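Local coordinates for putative glycyl-glycine endopeptidase lytM (PDB 3NYY), which is probably a membrane-attached metalloendopeptidase of the M23 family, thought to cut peptide bonds, with a LytM-type N-terminal domain ahead of the peptidase domain, at residues 25-30 and 57-62; 37-42 and 63-68; 153-158 and 205-210; 160-165 and 172-177. All coordinates share one frame; numbering follows the deposited sequence.

Contact 1: residues 25-30 and 57-62; sequences ETMQVY and GKVSPS. With SO4 (sulfate ion), chain G.
Val59 meets Tyr30 and Met27 from an unusual perch, the centre of an inverse gamma turn (phi -80°, psi 87°) just ahead of helix 61-71. One methyl does most of the touching: Val59 CG1 lies 3.8 Å from Tyr30 CB and 4.2 Å from Thr26 CG2, so it faces two successive turns of helix 25-31. Met27, a selenomethionine, was modelled in two conformers; in the one given, its chain bends at chi2 and chi3 and brings the methyl CE to the same valine. That contact, with a very tight 3.3 Å between Met27 CE and Val59 CG1, is doubtful.

Farther along, the tyrosine takes over. With CG anti to its N (chi1 171°), the Tyr30 ring extends past the valine toward the helix start, where Pro61 CD sits at the ring edge, 3.9 Å from Tyr30 CE1. The interaction across the two segments is thus apolar, and the Tyr30 hydroxyl gives its hydrogen bond to Asp40 OD2, outside the two segments.

Ser60 is the N-cap of helix 61-71, its OG bonded to Gly63 N. A sulfate, probably from the crystallisation liquor, has settled at this helix end: Ser62 N donates to its O4 over 2.7 Å, and Ser60 OG adds a weak bond. Ser62 OG lies so close to the same oxygen that its placing is doubtful. The positive end of the helix dipole would be expected to suit such an anion.

Gln28 of helix 25-31 packs on Arg239 and Tyr240 of helix 235-240, while Tyr30 meets the ring of Phe64 in helix 61-71 and, through Asp40, joins helix 37-48.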
# COMPACT_ATOMS: atom_id res chain seq x y z
N GLU A 25 -2.60 -8.02 -15.67
CA GLU A 25 -3.81 -7.20 -15.86
C GLU A 25 -4.76 -7.80 -16.91
O GLU A 25 -5.99 -7.71 -16.76
CB GLU A 25 -3.45 -5.71 -16.15
CG GLU A 25 -2.85 -4.93 -14.93
CD GLU A 25 -3.68 -5.03 -13.60
OE1 GLU A 25 -4.93 -4.88 -13.63
OE2 GLU A 25 -3.07 -5.25 -12.51
N THR A 26 -4.22 -8.44 -17.95
CA THR A 26 -5.03 -9.15 -18.96
C THR A 26 -5.92 -10.20 -18.30
O THR A 26 -7.13 -10.28 -18.54
CB THR A 26 -4.13 -9.83 -20.02
OG1 THR A 26 -3.46 -8.80 -20.75
CG2 THR A 26 -4.92 -10.70 -21.00
N MSE A 27 -5.30 -10.98 -17.41
CA MSE A 27 -6.03 -11.99 -16.66
C MSE A 27 -7.01 -11.36 -15.66
O MSE A 27 -8.09 -11.88 -15.44
CB MSE A 27 -5.02 -12.94 -16.00
CG MSE A 27 -5.59 -14.24 -15.53
SE MSE A 27 -6.52 -15.21 -16.92
CE MSE A 27 -5.52 -14.65 -18.43
N GLN A 28 -6.65 -10.23 -15.02
CA GLN A 28 -7.62 -9.58 -14.12
C GLN A 28 -8.89 -9.16 -14.85
O GLN A 28 -9.99 -9.36 -14.36
CB GLN A 28 -7.03 -8.37 -13.38
CG GLN A 28 -6.27 -8.75 -12.14
CD GLN A 28 -7.14 -9.23 -10.97
OE1 GLN A 28 -8.38 -9.18 -11.00
NE2 GLN A 28 -6.48 -9.66 -9.91
N VAL A 29 -8.74 -8.62 -16.05
CA VAL A 29 -9.89 -8.24 -16.85
C VAL A 29 -10.70 -9.49 -17.18
O VAL A 29 -11.92 -9.49 -17.04
CB VAL A 29 -9.48 -7.53 -18.15
CG1 VAL A 29 -10.69 -7.33 -19.09
CG2 VAL A 29 -8.76 -6.17 -17.86
N TYR A 30 -10.01 -10.57 -17.55
CA TYR A 30 -10.71 -11.79 -17.94
C TYR A 30 -11.48 -12.37 -16.77
O TYR A 30 -12.62 -12.81 -16.91
CB TYR A 30 -9.74 -12.81 -18.56
CG TYR A 30 -10.45 -14.14 -18.76
CD1 TYR A 30 -11.19 -14.41 -19.90
CD2 TYR A 30 -10.44 -15.08 -17.74
CE1 TYR A 30 -11.87 -15.63 -20.02
CE2 TYR A 30 -11.12 -16.23 -17.83
CZ TYR A 30 -11.81 -16.52 -18.96
OH TYR A 30 -12.47 -17.73 -18.96
N GLY A 57 -2.38 -20.17 -25.81
CA GLY A 57 -3.66 -20.00 -26.52
C GLY A 57 -4.30 -18.62 -26.43
O GLY A 57 -3.61 -17.59 -26.25
N LYS A 58 -5.62 -18.60 -26.57
CA LYS A 58 -6.39 -17.36 -26.48
C LYS A 58 -6.90 -17.22 -25.06
O LYS A 58 -7.41 -18.19 -24.50
CB LYS A 58 -7.56 -17.38 -27.46
CG LYS A 58 -7.15 -17.40 -28.96
CD LYS A 58 -6.10 -16.33 -29.34
CE LYS A 58 -6.42 -14.93 -28.79
N VAL A 59 -6.74 -16.03 -24.47
CA VAL A 59 -7.28 -15.76 -23.13
C VAL A 59 -8.76 -15.47 -23.33
O VAL A 59 -9.18 -14.32 -23.50
CB VAL A 59 -6.56 -14.59 -22.42
CG1 VAL A 59 -7.30 -14.19 -21.14
CG2 VAL A 59 -5.12 -14.96 -22.12
N SER A 60 -9.54 -16.54 -23.33
CA SER A 60 -10.96 -16.49 -23.69
C SER A 60 -11.63 -17.74 -23.15
O SER A 60 -10.95 -18.74 -22.86
CB SER A 60 -11.13 -16.47 -25.21
OG SER A 60 -10.81 -17.73 -25.81
N PRO A 61 -12.97 -17.71 -23.06
CA PRO A 61 -13.72 -18.88 -22.61
C PRO A 61 -13.37 -20.17 -23.34
O PRO A 61 -13.19 -21.23 -22.70
CB PRO A 61 -15.19 -18.48 -22.85
CG PRO A 61 -15.17 -17.00 -22.68
CD PRO A 61 -13.86 -16.55 -23.26
N SER A 62 -13.27 -20.12 -24.66
CA SER A 62 -12.98 -21.32 -25.44
C SER A 62 -11.52 -21.80 -25.22
O SER A 62 -11.27 -22.98 -25.22
CB SER A 62 -13.22 -21.10 -26.92
OG SER A 62 -12.56 -19.94 -27.37
S SO4 G . -15.17 -17.34 -26.94
O1 SO4 G . -14.64 -15.98 -26.79
O2 SO4 G . -16.39 -17.55 -26.16
O3 SO4 G . -15.46 -17.56 -28.35
O4 SO4 G . -14.16 -18.27 -26.46

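Contact 2: residues 37-42 and 63-68; sequences PGRDVG and GFQKLY. With SO4 (sulfate ion), chain F.
Arg39 and Asp40 meet Phe64, Gln65 and Tyr68 where two helices of the LytM N-terminal region, 37-48 and 61-71, cross at 77°, with the short segment axes 10.0 Å apart at their closest. The arginine bends at chi3 (74°), which folds its guanidinium back beside the next residue: NE and NH2 grip Asp40 side-on, both on OD1, at 2.9 Å and 2.8 Å. The other end of the group crosses to the second helix, where NH1 donates an almost straight bond (172°) of 2.9 Å to Gln65 OE1, arriving from above the carbonyl plane. Tyr68 CB lies over one guanidinium face, toward its rim.

In this helix crossing the aspartate also packs on an aromatic ring: Asp40 CB makes a CH-pi contact over the face of Phe64, 4.2 Å from the ring centroid, and the carboxylate lies stacked on that ring. Replacing Arg39 by an alanine would probably leave Asp40 OD1 without its charged mate and Gln65 OE1 without this donor. Asp40 OD2 is committed to Tyr30. The hydroxyl of Tyr68 bonds to Arg72 and lies near a sulfate that Trp77 and Arg85 of helix 77-88 hold.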
# COMPACT_ATOMS: atom_id res chain seq x y z
N PRO A 37 -13.76 -18.66 -11.80
CA PRO A 37 -12.46 -17.97 -11.81
C PRO A 37 -11.33 -18.79 -11.22
O PRO A 37 -10.20 -18.71 -11.75
CB PRO A 37 -12.72 -16.70 -10.99
CG PRO A 37 -13.86 -17.11 -10.10
CD PRO A 37 -14.73 -17.97 -10.94
N GLY A 38 -11.61 -19.61 -10.20
CA GLY A 38 -10.59 -20.49 -9.63
C GLY A 38 -10.05 -21.48 -10.67
O GLY A 38 -8.83 -21.69 -10.81
N ARG A 39 -10.95 -22.09 -11.42
CA ARG A 39 -10.54 -23.00 -12.48
C ARG A 39 -9.66 -22.29 -13.49
O ARG A 39 -8.62 -22.84 -13.88
CB ARG A 39 -11.74 -23.59 -13.21
CG ARG A 39 -11.37 -24.70 -14.15
CD ARG A 39 -12.50 -25.00 -15.13
NE ARG A 39 -12.56 -23.94 -16.15
CZ ARG A 39 -13.24 -24.02 -17.31
NH1 ARG A 39 -13.92 -25.11 -17.61
NH2 ARG A 39 -13.17 -23.02 -18.18
N ASP A 40 -10.11 -21.14 -13.98
CA ASP A 40 -9.44 -20.45 -15.07
C ASP A 40 -8.09 -19.88 -14.67
O ASP A 40 -7.11 -20.02 -15.41
CB ASP A 40 -10.35 -19.41 -15.70
CG ASP A 40 -11.53 -20.03 -16.43
OD1 ASP A 40 -11.58 -21.27 -16.60
OD2 ASP A 40 -12.43 -19.25 -16.82
N VAL A 41 -7.99 -19.34 -13.46
CA VAL A 41 -6.68 -18.87 -12.97
C VAL A 41 -5.72 -20.06 -12.76
O VAL A 41 -4.52 -20.00 -13.08
CB VAL A 41 -6.77 -17.95 -11.72
CG1 VAL A 41 -7.01 -18.77 -10.39
CG2 VAL A 41 -5.57 -17.02 -11.69
N GLY A 42 -6.25 -21.17 -12.29
CA GLY A 42 -5.48 -22.39 -12.13
C GLY A 42 -4.94 -22.89 -13.46
O GLY A 42 -3.78 -23.29 -13.54
N GLY A 63 -10.60 -20.86 -25.05
CA GLY A 63 -9.20 -21.20 -24.73
C GLY A 63 -9.11 -21.95 -23.41
O GLY A 63 -8.42 -22.96 -23.32
N PHE A 64 -9.84 -21.49 -22.41
CA PHE A 64 -9.83 -22.13 -21.09
C PHE A 64 -10.55 -23.44 -21.06
O PHE A 64 -10.11 -24.37 -20.40
CB PHE A 64 -10.34 -21.19 -19.99
CG PHE A 64 -9.32 -20.14 -19.62
CD1 PHE A 64 -8.10 -20.52 -19.01
CD2 PHE A 64 -9.49 -18.83 -19.98
CE1 PHE A 64 -7.13 -19.54 -18.74
CE2 PHE A 64 -8.53 -17.89 -19.69
CZ PHE A 64 -7.36 -18.26 -19.06
N GLN A 65 -11.64 -23.56 -21.82
CA GLN A 65 -12.31 -24.85 -21.88
C GLN A 65 -11.42 -25.94 -22.50
O GLN A 65 -11.43 -27.10 -22.06
CB GLN A 65 -13.65 -24.74 -22.63
CG GLN A 65 -14.53 -25.97 -22.46
CD GLN A 65 -15.04 -26.15 -21.02
OE1 GLN A 65 -15.15 -25.18 -20.26
NE2 GLN A 65 -15.38 -27.38 -20.67
N LYS A 66 -10.67 -25.56 -23.53
CA LYS A 66 -9.69 -26.44 -24.14
C LYS A 66 -8.61 -26.90 -23.13
O LYS A 66 -8.32 -28.09 -23.02
CB LYS A 66 -9.05 -25.71 -25.33
CG LYS A 66 -8.10 -26.53 -26.18
CD LYS A 66 -7.51 -25.64 -27.28
CE LYS A 66 -6.56 -26.37 -28.21
NZ LYS A 66 -7.31 -27.06 -29.29
N LEU A 67 -8.05 -25.94 -22.40
CA LEU A 67 -7.07 -26.25 -21.34
C LEU A 67 -7.68 -27.12 -20.29
O LEU A 67 -7.04 -28.03 -19.81
CB LEU A 67 -6.53 -24.98 -20.70
CG LEU A 67 -5.55 -24.19 -21.56
CD1 LEU A 67 -5.23 -22.79 -21.00
CD2 LEU A 67 -4.28 -25.03 -21.82
N TYR A 68 -8.91 -26.82 -19.87
CA TYR A 68 -9.57 -27.67 -18.89
C TYR A 68 -9.67 -29.15 -19.32
O TYR A 68 -9.35 -30.07 -18.55
CB TYR A 68 -10.98 -27.13 -18.59
CG TYR A 68 -11.82 -28.08 -17.77
CD1 TYR A 68 -11.48 -28.41 -16.43
CD2 TYR A 68 -12.95 -28.67 -18.32
CE1 TYR A 68 -12.27 -29.33 -15.69
CE2 TYR A 68 -13.73 -29.59 -17.59
CZ TYR A 68 -13.39 -29.90 -16.27
OH TYR A 68 -14.21 -30.79 -15.60
S SO4 F . -13.30 -30.14 -12.10
O1 SO4 F . -12.54 -28.90 -12.20
O2 SO4 F . -13.61 -30.41 -10.70
O3 SO4 F . -14.52 -30.00 -12.88
O4 SO4 F . -12.41 -31.18 -12.63

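Contact 3: residues 153-158 and 205-210; sequences KGWLEK and GEEGTT
CG stands anti to the backbone N in both Trp155 (chi1 -177°) and Glu207 (chi1 -174°), and this lays the indole against the peptide chain of 206-209 while the glutamate runs back along it in the opposite direction. The peptide chain there forms a type II beta turn, part of a loop of the M23 peptidase domain between strands 195-198 and 216-225, and Trp155 is the platform it rests on. Glu207 CA stands over the five-membered ring in a CH-pi contact, 3.5 Å from its centroid and 12° off the normal. Gly208 N follows over the same indole, 3.3 Å from Trp155 CZ3. At the ring edge, Thr209 O approaches Trp155 CH2 in the ring plane.

The turn is braced from within. Glu206 O accepts both Thr209 N, at 3.0 Å, and Thr209 OG1, at 2.6 Å, and Gly208 supplies the positive phi that a type II turn needs at this position. Gly205 N, by contrast, is buried here with no partner in the model. Trp161 adds its own ring edge-to-face with Trp155 and also touches Glu207.

Polar groups are linked across the contact by water. One water accepts from Trp155 N and donates to Glu207 OE2; a second lies in the indole plane, accepting a hydrogen bond from Trp155 NE1 at 2.9 Å and donating one to Gly205 O at 2.8 Å.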
# COMPACT_ATOMS: atom_id res chain seq x y z
N LYS A 153 -12.94 -16.32 16.96
CA LYS A 153 -13.35 -14.97 17.33
C LYS A 153 -12.69 -14.61 18.65
O LYS A 153 -12.92 -15.28 19.67
CB LYS A 153 -14.84 -14.85 17.46
CG LYS A 153 -15.32 -13.41 17.77
CD LYS A 153 -16.73 -13.44 18.32
CE LYS A 153 -17.26 -12.01 18.66
NZ LYS A 153 -18.37 -12.12 19.63
N GLY A 154 -11.87 -13.58 18.62
CA GLY A 154 -11.25 -13.08 19.85
C GLY A 154 -9.94 -12.40 19.61
O GLY A 154 -9.52 -12.21 18.48
N TRP A 155 -9.27 -12.05 20.71
CA TRP A 155 -8.05 -11.33 20.64
C TRP A 155 -6.86 -12.21 20.28
O TRP A 155 -6.70 -13.31 20.83
CB TRP A 155 -7.75 -10.75 22.03
CG TRP A 155 -6.52 -9.89 22.09
CD1 TRP A 155 -5.30 -10.25 22.56
CD2 TRP A 155 -6.43 -8.53 21.73
NE1 TRP A 155 -4.44 -9.19 22.49
CE2 TRP A 155 -5.11 -8.11 21.97
CE3 TRP A 155 -7.34 -7.61 21.19
CZ2 TRP A 155 -4.68 -6.82 21.68
CZ3 TRP A 155 -6.92 -6.32 20.96
CH2 TRP A 155 -5.61 -5.94 21.19
N LEU A 156 -5.99 -11.67 19.45
CA LEU A 156 -4.60 -12.16 19.30
C LEU A 156 -3.65 -10.98 19.47
O LEU A 156 -3.96 -9.88 19.03
CB LEU A 156 -4.34 -12.80 17.93
CG LEU A 156 -4.98 -14.11 17.59
CD1 LEU A 156 -4.58 -14.53 16.13
CD2 LEU A 156 -4.63 -15.22 18.56
N GLU A 157 -2.49 -11.19 20.12
CA GLU A 157 -1.53 -10.08 20.30
C GLU A 157 -1.20 -9.38 18.97
O GLU A 157 -1.19 -8.16 18.90
CB GLU A 157 -0.22 -10.54 20.99
CG GLU A 157 0.78 -9.39 21.25
CD GLU A 157 1.98 -9.82 22.07
OE1 GLU A 157 2.58 -10.87 21.75
OE2 GLU A 157 2.33 -9.10 23.02
N LYS A 158 -0.93 -10.17 17.91
CA LYS A 158 -0.52 -9.62 16.60
C LYS A 158 -1.67 -9.34 15.61
O LYS A 158 -1.43 -8.88 14.47
CB LYS A 158 0.43 -10.57 15.88
CG LYS A 158 1.76 -10.84 16.59
CD LYS A 158 2.72 -11.62 15.67
CE LYS A 158 4.04 -11.99 16.34
NZ LYS A 158 4.09 -13.44 16.75
N GLY A 205 -0.35 -5.30 22.10
CA GLY A 205 -0.30 -5.10 23.55
C GLY A 205 -1.23 -6.10 24.18
O GLY A 205 -1.65 -7.05 23.51
N GLU A 206 -1.58 -5.87 25.44
CA GLU A 206 -2.56 -6.70 26.17
C GLU A 206 -3.93 -6.59 25.51
O GLU A 206 -4.18 -5.64 24.77
CB GLU A 206 -2.71 -6.28 27.63
CG GLU A 206 -1.45 -6.36 28.48
CD GLU A 206 -0.97 -7.78 28.77
OE1 GLU A 206 -1.65 -8.76 28.39
OE2 GLU A 206 0.09 -7.91 29.42
N GLU A 207 -4.80 -7.56 25.81
CA GLU A 207 -6.15 -7.64 25.26
C GLU A 207 -6.85 -6.29 25.33
O GLU A 207 -6.93 -5.66 26.40
CB GLU A 207 -6.99 -8.67 26.02
CG GLU A 207 -8.34 -8.89 25.41
CD GLU A 207 -9.11 -10.05 26.01
OE1 GLU A 207 -9.74 -9.87 27.07
OE2 GLU A 207 -9.11 -11.14 25.41
N GLY A 208 -7.34 -5.84 24.19
CA GLY A 208 -8.08 -4.60 24.09
C GLY A 208 -7.29 -3.37 23.74
O GLY A 208 -7.87 -2.32 23.63
N THR A 209 -5.97 -3.50 23.58
CA THR A 209 -5.14 -2.36 23.19
C THR A 209 -5.52 -1.79 21.81
O THR A 209 -5.70 -2.54 20.85
CB THR A 209 -3.65 -2.78 23.18
OG1 THR A 209 -3.29 -3.17 24.50
CG2 THR A 209 -2.75 -1.65 22.73
N THR A 210 -5.57 -0.46 21.75
CA THR A 210 -5.94 0.26 20.56
C THR A 210 -4.94 1.42 20.40
O THR A 210 -4.20 1.78 21.35
CB THR A 210 -7.34 0.84 20.63
OG1 THR A 210 -7.45 1.73 21.74
CG2 THR A 210 -8.42 -0.25 20.71
O HOH W 1 -10.39 -12.70 23.24
O HOH W 2 -2.07 -9.83 23.95

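Contact 4: residues 160-165 and 172-177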
# COMPACT_ATOMS: atom_id res chain seq x y z
N GLY A 160 -4.85 -8.12 17.11
CA GLY A 160 -5.93 -7.44 17.86
C GLY A 160 -7.21 -8.25 17.90
O GLY A 160 -7.21 -9.48 18.02
N TRP A 161 -8.34 -7.55 17.77
CA TRP A 161 -9.64 -8.21 17.69
C TRP A 161 -9.76 -8.75 16.26
O TRP A 161 -9.84 -7.98 15.27
CB TRP A 161 -10.80 -7.25 17.94
CG TRP A 161 -10.77 -6.69 19.31
CD1 TRP A 161 -10.56 -5.36 19.65
CD2 TRP A 161 -10.85 -7.41 20.53
NE1 TRP A 161 -10.57 -5.23 21.03
CE2 TRP A 161 -10.75 -6.48 21.58
CE3 TRP A 161 -11.06 -8.79 20.86
CZ2 TRP A 161 -10.79 -6.87 22.92
CZ3 TRP A 161 -11.12 -9.16 22.18
CH2 TRP A 161 -11.02 -8.20 23.20
N ARG A 162 -9.74 -10.07 16.14
CA ARG A 162 -9.85 -10.72 14.87
C ARG A 162 -11.01 -11.69 14.86
O ARG A 162 -11.52 -12.14 15.89
CB ARG A 162 -8.53 -11.41 14.44
CG ARG A 162 -7.99 -12.56 15.30
CD ARG A 162 -8.74 -13.86 15.01
NE ARG A 162 -8.10 -15.09 15.45
CZ ARG A 162 -8.20 -15.61 16.67
NH1 ARG A 162 -8.90 -14.99 17.64
NH2 ARG A 162 -7.56 -16.75 16.93
N ILE A 163 -11.43 -11.98 13.65
CA ILE A 163 -12.48 -12.96 13.42
C ILE A 163 -12.07 -13.76 12.20
O ILE A 163 -11.53 -13.20 11.24
CB ILE A 163 -13.89 -12.30 13.30
CG1 ILE A 163 -15.00 -13.35 13.33
CG2 ILE A 163 -13.99 -11.33 12.13
CD1 ILE A 163 -16.40 -12.73 13.56
N GLY A 164 -12.36 -15.07 12.23
CA GLY A 164 -12.02 -15.97 11.13
C GLY A 164 -13.26 -16.71 10.65
O GLY A 164 -14.02 -17.23 11.44
N ILE A 165 -13.47 -16.70 9.33
CA ILE A 165 -14.60 -17.35 8.67
C ILE A 165 -14.05 -18.45 7.77
O ILE A 165 -13.24 -18.21 6.87
CB ILE A 165 -15.35 -16.33 7.79
CG1 ILE A 165 -15.85 -15.12 8.57
CG2 ILE A 165 -16.51 -17.01 7.01
CD1 ILE A 165 -16.68 -15.42 9.81
N TYR A 172 -9.92 -20.25 4.81
CA TYR A 172 -10.14 -19.51 6.05
C TYR A 172 -9.83 -18.04 5.73
O TYR A 172 -8.70 -17.70 5.37
CB TYR A 172 -9.20 -20.04 7.11
CG TYR A 172 -9.29 -19.35 8.45
CD1 TYR A 172 -8.50 -18.28 8.72
CD2 TYR A 172 -10.06 -19.86 9.48
CE1 TYR A 172 -8.53 -17.64 9.96
CE2 TYR A 172 -10.09 -19.22 10.72
CZ TYR A 172 -9.31 -18.14 10.95
OH TYR A 172 -9.29 -17.50 12.19
N PHE A 173 -10.84 -17.18 5.89
CA PHE A 173 -10.70 -15.75 5.70
C PHE A 173 -10.52 -15.09 7.05
O PHE A 173 -11.35 -15.24 7.94
CB PHE A 173 -11.93 -15.21 4.96
CG PHE A 173 -11.94 -15.56 3.50
CD1 PHE A 173 -12.22 -16.85 3.05
CD2 PHE A 173 -11.61 -14.59 2.57
CE1 PHE A 173 -12.14 -17.14 1.66
CE2 PHE A 173 -11.56 -14.85 1.23
CZ PHE A 173 -11.82 -16.13 0.76
N TYR A 174 -9.42 -14.33 7.19
CA TYR A 174 -8.98 -13.77 8.44
C TYR A 174 -9.09 -12.28 8.42
O TYR A 174 -8.53 -11.67 7.53
CB TYR A 174 -7.51 -14.21 8.63
CG TYR A 174 -6.77 -13.66 9.84
CD1 TYR A 174 -7.12 -14.03 11.13
CD2 TYR A 174 -5.69 -12.80 9.68
CE1 TYR A 174 -6.40 -13.54 12.21
CE2 TYR A 174 -4.98 -12.35 10.76
CZ TYR A 174 -5.33 -12.73 12.03
OH TYR A 174 -4.63 -12.25 13.14
N TYR A 175 -9.81 -11.71 9.39
CA TYR A 175 -10.09 -10.26 9.44
C TYR A 175 -9.57 -9.77 10.78
O TYR A 175 -10.05 -10.19 11.84
CB TYR A 175 -11.58 -9.98 9.33
CG TYR A 175 -12.25 -10.54 8.09
CD1 TYR A 175 -12.62 -11.89 8.03
CD2 TYR A 175 -12.60 -9.72 7.02
CE1 TYR A 175 -13.25 -12.44 6.91
CE2 TYR A 175 -13.23 -10.23 5.91
CZ TYR A 175 -13.55 -11.60 5.84
OH TYR A 175 -14.16 -12.09 4.66
N ALA A 176 -8.60 -8.86 10.75
CA ALA A 176 -7.88 -8.44 11.96
C ALA A 176 -7.82 -6.92 12.18
O ALA A 176 -8.11 -6.11 11.29
CB ALA A 176 -6.45 -9.04 11.96
N HIS A 177 -7.52 -6.58 13.44
CA HIS A 177 -7.39 -5.21 13.98
C HIS A 177 -8.70 -4.46 14.12
O HIS A 177 -8.68 -3.22 14.24
CB HIS A 177 -6.36 -4.39 13.19
CG HIS A 177 -5.06 -5.09 13.02
ND1 HIS A 177 -4.30 -5.49 14.10
CD2 HIS A 177 -4.42 -5.56 11.92
CE1 HIS A 177 -3.23 -6.15 13.67
NE2 HIS A 177 -3.29 -6.21 12.35
O HOH W 3 -6.94 -16.92 13.60
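Strands 162-166 and 172-178 form a beta hairpin in the antiparallel sheet of the M23 peptidase domain, and Ile163 and Tyr175 pair in it reciprocally: Ile163 N to Tyr175 O and Tyr175 N to Ile163 O, each 2.9 Å. Ile165 and Phe173 repeat the hydrogen-bonded pattern, with Ile165 N to Phe173 O at 2.9 Å running 170° straight. Between them lies the non-hydrogen-bonded pair Gly164 and Tyr174.

Ile163, Ile165, Phe173 and Tyr175 share one sheet face; Ile163 CG2 packs 3.9 Å from Tyr175 CB, and Leu196 of strand 195-198 touches Ile165 and Tyr175. At His177 the chain turns a corner; its ring meets that of His216 and it touches His218. His216 and His218 fit the His-X-His motif of M23 peptidases, whose second histidine binds the metal, so this end probably borders the active site.

Tyr172, with CG anti to its N (chi1 179°), turns its ring across to the partner strand and sets OH 3.3 Å from Gly164 CA, where any side chain on the glycine would collide with it. A water joins Tyr172 OH, at 2.8 Å, to Arg162 NE. Swapping Tyr172 for an alanine is likely to uncover Gly164 and cost this water its tie to the tyrosine hydroxyl. The Arg162 chain crosses Tyr174 at about a right angle, CG lying 3.6 Å from Tyr174 CE1.

Overall arrangement
The contacts fall into two pairs. Contacts 1 and 2, centres about 9 Å apart, share helix 61-71 in the N-terminal region and are tied directly by Tyr30 OH to Asp40 OD2 at 2.6 Å. Contacts 3 and 4, centres about 11 Å apart, lie in the peptidase domain, contact 4 nested in the chain within the span closed by contact 3; Glu207 CG packs 3.5 Å from Trp161 CH2. The pairs sit on opposite sides of the chain's centre: contacts 1 and 3 are about 43 Å apart between centres, and contacts 2 and 4 come no nearer than about 11 Å between atoms. Contact 4, through His177, adjoins the probable active site, and Lys158 of contact 3 touches that histidine.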